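Long-range contacts in Lmo0488 protein (Listeria monocytogenes serovar 1/2a, PDB 5TED), which is a LysR-type transcriptional regulator, QuiR, whose effector-binding domain, the part present here, binds shikimate, a signal that activates transcription of protocatechuate biosynthesis genes: residues 77-82 with 151-156; 81-86 with 166-171. All coordinates share one frame; numbering follows the deposited sequence.

Contact 1: residues 77-82 with 151-156; sequences QELVVV and ISIMPK
Val80 and Met154 pair through two backbone hydrogen bonds, Val80 N to Met154 O at 2.9 Å and Met154 N to Val80 O at 3.0 Å, and set the antiparallel register of 79-82 against 152-155. Val82 and Ser152 form the next hydrogen-bonded pair, while Lys156 N donates to Glu78 O at the other end. Between these pairs the CA atoms of Val81 and Ile153 close to 4.4 Å, as expected of a non-hydrogen-bonded pair.

On one face, CG2 of Val82 lies 3.7 Å from CG of Met154 and also touches its sulfur. CG of Met154 sits between its own backbone N and carbonyl carbon (chi1 63°), which puts it against that methyl. Ser152 OG, beside Val82 CB, is buried without a polar partner in the model. On the face of Val81 and Ile153, the tips of Leu79 and Ile153 meet, CD1 to CD1, at 4.2 Å.

Nearer shikimate, the amide oxygen of Gln77 rests against CB and CG of Pro155, OE1 3.4 Å from CB. Hydrogen bonds to Thr12 and Arg177, both pocket residues, fix that amide, and Pro155 itself touches the ligand. A water bridges Glu78 N and Lys156 O, whereas the carboxylate of Glu78 and the amine of Lys156 stay beyond salt-bridge range.

The pairing belongs to the mixed sheet of the LysR effector-binding domain and brings Pro155 to the shikimate pocket. Helix 138-146 packs on Ser152 and Met154 through Met141. From strand 104-108, Tyr105 meets Ile153 and Phe108 meets Met154 and Pro155; strand 165-170 borders 69-84.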
# COMPACT_ATOMS: atom_id res chain seq x y z
N GLN A 77 -16.58 -4.13 -6.03
CA GLN A 77 -16.47 -3.76 -4.62
C GLN A 77 -17.69 -2.96 -4.21
O GLN A 77 -18.41 -2.40 -5.05
CB GLN A 77 -15.20 -2.96 -4.34
CG GLN A 77 -13.94 -3.74 -4.59
CD GLN A 77 -12.70 -2.91 -4.46
OE1 GLN A 77 -12.67 -1.74 -4.87
NE2 GLN A 77 -11.65 -3.50 -3.90
N GLU A 78 -17.92 -2.91 -2.91
CA GLU A 78 -18.97 -2.09 -2.32
C GLU A 78 -18.34 -0.84 -1.73
O GLU A 78 -17.44 -0.93 -0.89
CB GLU A 78 -19.73 -2.88 -1.25
CG GLU A 78 -20.79 -2.08 -0.51
CD GLU A 78 -21.27 -2.76 0.78
OE1 GLU A 78 -20.81 -3.90 1.07
OE2 GLU A 78 -22.09 -2.15 1.50
N LEU A 79 -18.81 0.33 -2.15
CA LEU A 79 -18.38 1.57 -1.52
C LEU A 79 -19.12 1.78 -0.20
O LEU A 79 -20.33 1.57 -0.11
CB LEU A 79 -18.64 2.75 -2.46
CG LEU A 79 -17.70 2.81 -3.66
CD1 LEU A 79 -17.91 4.13 -4.41
CD2 LEU A 79 -16.25 2.63 -3.19
N VAL A 80 -18.36 2.18 0.83
CA VAL A 80 -18.90 2.45 2.16
C VAL A 80 -18.37 3.79 2.64
O VAL A 80 -17.39 4.31 2.10
CB VAL A 80 -18.54 1.35 3.18
CG1 VAL A 80 -19.28 0.07 2.90
CG2 VAL A 80 -17.00 1.10 3.20
N VAL A 81 -19.00 4.33 3.67
CA VAL A 81 -18.47 5.50 4.37
C VAL A 81 -17.86 5.02 5.68
O VAL A 81 -18.47 4.22 6.41
CB VAL A 81 -19.57 6.56 4.59
CG1 VAL A 81 -19.08 7.63 5.55
CG2 VAL A 81 -19.96 7.20 3.26
N VAL A 82 -16.64 5.49 5.97
CA VAL A 82 -15.86 5.07 7.13
C VAL A 82 -15.60 6.30 8.01
O VAL A 82 -15.16 7.34 7.52
CB VAL A 82 -14.55 4.39 6.71
CG1 VAL A 82 -13.86 3.79 7.91
CG2 VAL A 82 -14.82 3.33 5.64
N ILE A 151 -13.41 11.82 7.65
CA ILE A 151 -14.19 10.65 7.26
C ILE A 151 -13.77 10.27 5.84
O ILE A 151 -13.06 11.01 5.16
CB ILE A 151 -15.71 10.89 7.34
CG1 ILE A 151 -16.16 11.93 6.29
CG2 ILE A 151 -16.14 11.28 8.77
CD1 ILE A 151 -17.70 12.04 6.20
N SER A 152 -14.26 9.12 5.37
CA SER A 152 -13.92 8.76 4.00
C SER A 152 -15.04 7.93 3.37
O SER A 152 -15.86 7.33 4.06
CB SER A 152 -12.59 7.99 3.95
OG SER A 152 -12.77 6.65 4.37
N ILE A 153 -15.05 7.92 2.03
CA ILE A 153 -15.77 6.93 1.24
C ILE A 153 -14.73 6.08 0.52
O ILE A 153 -13.82 6.62 -0.11
CB ILE A 153 -16.72 7.60 0.23
CG1 ILE A 153 -17.40 6.55 -0.66
CG2 ILE A 153 -15.96 8.58 -0.65
CD1 ILE A 153 -18.47 7.15 -1.58
N MET A 154 -14.84 4.76 0.64
CA MET A 154 -13.79 3.88 0.13
C MET A 154 -14.37 2.49 -0.05
O MET A 154 -15.48 2.21 0.42
CB MET A 154 -12.58 3.85 1.09
CG MET A 154 -12.88 3.29 2.46
SD MET A 154 -11.56 3.56 3.68
CE MET A 154 -10.17 2.74 2.87
N PRO A 155 -13.64 1.59 -0.71
CA PRO A 155 -14.13 0.21 -0.85
C PRO A 155 -14.19 -0.49 0.49
O PRO A 155 -13.31 -0.32 1.34
CB PRO A 155 -13.10 -0.46 -1.77
CG PRO A 155 -12.21 0.60 -2.27
CD PRO A 155 -12.31 1.76 -1.31
N LYS A 156 -15.20 -1.33 0.67
CA LYS A 156 -15.24 -2.17 1.86
C LYS A 156 -14.18 -3.26 1.71
O LYS A 156 -14.24 -4.07 0.78
CB LYS A 156 -16.63 -2.76 2.04
CG LYS A 156 -16.80 -3.44 3.39
CD LYS A 156 -18.04 -4.34 3.43
CE LYS A 156 -18.73 -4.25 4.78
NZ LYS A 156 -19.79 -5.29 4.95
O HOH W 1 -16.20 -4.53 -1.50

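Contact 2: residues 81-86 with 166-171; sequences VVVAEN and KVLSIN
Val81 and Leu168 form a hydrogen-bonded pair in the antiparallel part of a mixed beta-sheet, within the LysR substrate-binding domain, a member of the periplasmic-binding-protein clan. The segment axes of 81-84 and 166-170 approach to 4.8 Å, and their directions differ by 151°, so the strands are twisted from exact antiparallel alignment.

Backbone bonding supplies the register. Leu168 N donates to Val81 O at 2.7 Å, and Val81 N returns a bond to Leu168 O. Two residues on, Lys166 N meets Val83 O at 2.9 Å; the reciprocal bond, Val83 N to Lys166 O, is longer at 3.2 Å. Val82 and Val167 lie between them as a non-hydrogen-bonded pair.

Apolar contacts gather on the face carrying Val81, Val83 and Leu168. CD1 of Leu168 comes within 4.1 Å of Val83 CG1, the two side chains crossing at about a right angle, and also approaches Val81 CG1. Ile95 of the short strand 94-95 touches both Val81 and Leu168, extending this apolar patch beyond the pair.

Charge lies at the margin. The Lys166 side chain starts out alongside Val83, CB near CG2, but bends at chi2 and chi4 carry its amine away to a salt bridge with Asp93 and hydrogen bonds to the carbonyls of Tyr92 and Ala90, linking the strand to the loop residues 90-93.

Toward the end of strand 165-170, Ile170 holds CG1 anti to its own carbonyl carbon (chi1 -63°), bringing both CG1 and CD1 to 4.0 Å from Val81 CG2.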
# COMPACT_ATOMS: atom_id res chain seq x y z
N VAL A 81 -19.00 4.33 3.67
CA VAL A 81 -18.47 5.50 4.37
C VAL A 81 -17.86 5.02 5.68
O VAL A 81 -18.47 4.22 6.41
CB VAL A 81 -19.57 6.56 4.59
CG1 VAL A 81 -19.08 7.63 5.55
CG2 VAL A 81 -19.96 7.20 3.26
N VAL A 82 -16.64 5.49 5.97
CA VAL A 82 -15.86 5.07 7.13
C VAL A 82 -15.60 6.30 8.01
O VAL A 82 -15.16 7.34 7.52
CB VAL A 82 -14.55 4.39 6.71
CG1 VAL A 82 -13.86 3.79 7.91
CG2 VAL A 82 -14.82 3.33 5.64
N VAL A 83 -15.87 6.16 9.30
CA VAL A 83 -15.78 7.27 10.23
C VAL A 83 -15.11 6.77 11.50
O VAL A 83 -15.14 5.57 11.78
CB VAL A 83 -17.18 7.89 10.55
CG1 VAL A 83 -17.88 8.28 9.25
CG2 VAL A 83 -18.04 6.91 11.34
N ALA A 84 -14.49 7.68 12.24
CA ALA A 84 -13.90 7.27 13.51
C ALA A 84 -14.99 6.70 14.41
O ALA A 84 -16.17 7.03 14.29
CB ALA A 84 -13.19 8.44 14.19
N GLU A 85 -14.59 5.82 15.32
CA GLU A 85 -15.57 5.07 16.10
C GLU A 85 -16.40 5.95 17.02
O GLU A 85 -17.47 5.53 17.46
CB GLU A 85 -14.85 3.94 16.84
CG GLU A 85 -13.93 4.36 17.96
CD GLU A 85 -13.21 3.18 18.60
OE1 GLU A 85 -12.29 3.42 19.41
OE2 GLU A 85 -13.55 2.02 18.28
N ASN A 86 -15.97 7.19 17.30
CA ASN A 86 -16.76 8.10 18.12
C ASN A 86 -17.28 9.28 17.32
O ASN A 86 -17.71 10.28 17.90
CB ASN A 86 -15.94 8.57 19.32
CG ASN A 86 -15.61 7.45 20.27
OD1 ASN A 86 -16.45 6.57 20.52
ND2 ASN A 86 -14.38 7.43 20.78
N LYS A 166 -16.02 2.91 12.38
CA LYS A 166 -17.32 2.34 12.09
C LYS A 166 -17.53 2.37 10.59
O LYS A 166 -17.34 3.43 9.97
CB LYS A 166 -18.42 3.14 12.80
CG LYS A 166 -19.85 2.77 12.42
CD LYS A 166 -20.23 1.38 12.91
CE LYS A 166 -21.74 1.13 12.77
NZ LYS A 166 -22.55 1.85 13.80
N VAL A 167 -17.94 1.25 10.00
CA VAL A 167 -18.17 1.16 8.56
C VAL A 167 -19.66 1.30 8.32
O VAL A 167 -20.46 0.53 8.87
CB VAL A 167 -17.61 -0.15 7.98
CG1 VAL A 167 -17.92 -0.26 6.49
CG2 VAL A 167 -16.11 -0.27 8.21
N LEU A 168 -20.05 2.27 7.50
CA LEU A 168 -21.46 2.58 7.24
C LEU A 168 -21.80 2.22 5.81
O LEU A 168 -21.13 2.68 4.87
CB LEU A 168 -21.76 4.07 7.45
CG LEU A 168 -21.33 4.60 8.81
CD1 LEU A 168 -21.30 6.11 8.84
CD2 LEU A 168 -22.26 4.03 9.88
N SER A 169 -22.85 1.43 5.63
CA SER A 169 -23.30 1.15 4.28
C SER A 169 -24.03 2.37 3.73
O SER A 169 -24.59 3.18 4.48
CB SER A 169 -24.19 -0.10 4.25
OG SER A 169 -25.45 0.14 4.84
N ILE A 170 -24.00 2.51 2.40
CA ILE A 170 -24.54 3.67 1.70
C ILE A 170 -25.89 3.27 1.11
O ILE A 170 -25.97 2.46 0.18
CB ILE A 170 -23.59 4.17 0.61
CG1 ILE A 170 -22.26 4.65 1.20
CG2 ILE A 170 -24.26 5.25 -0.23
CD1 ILE A 170 -21.19 4.97 0.16
N ASN A 171 -26.96 3.89 1.61
CA ASN A 171 -28.28 3.62 1.05
C ASN A 171 -28.44 4.32 -0.30
O ASN A 171 -28.65 3.66 -1.32
CB ASN A 171 -29.37 4.05 2.03
CG ASN A 171 -29.30 3.29 3.34
OD1 ASN A 171 -29.04 2.08 3.36
ND2 ASN A 171 -29.55 3.98 4.45

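In the fold
Contacts 1 and 2 use the same strand, 69-84, and flank it with consecutive strands of the chain, 152-155 and 165-170; Val81 and Val82 serve both. Contact 1 is the more buried, its centre about 11 Å from the centre of the chain against about 19 Å for contact 2, and it buries 632 Å² rather than 382 Å². It reaches shikimate through Pro155 and adds polar contacts near the pocket, whereas in contact 2 the side chain of Val82 is about 11 Å from the ligand. Contact 2 is partly buried, and at its margin Lys166 forms a salt bridge with Asp93. Packing such as Val80 CG2 on Val167 CG1 at 3.7 Å joins them.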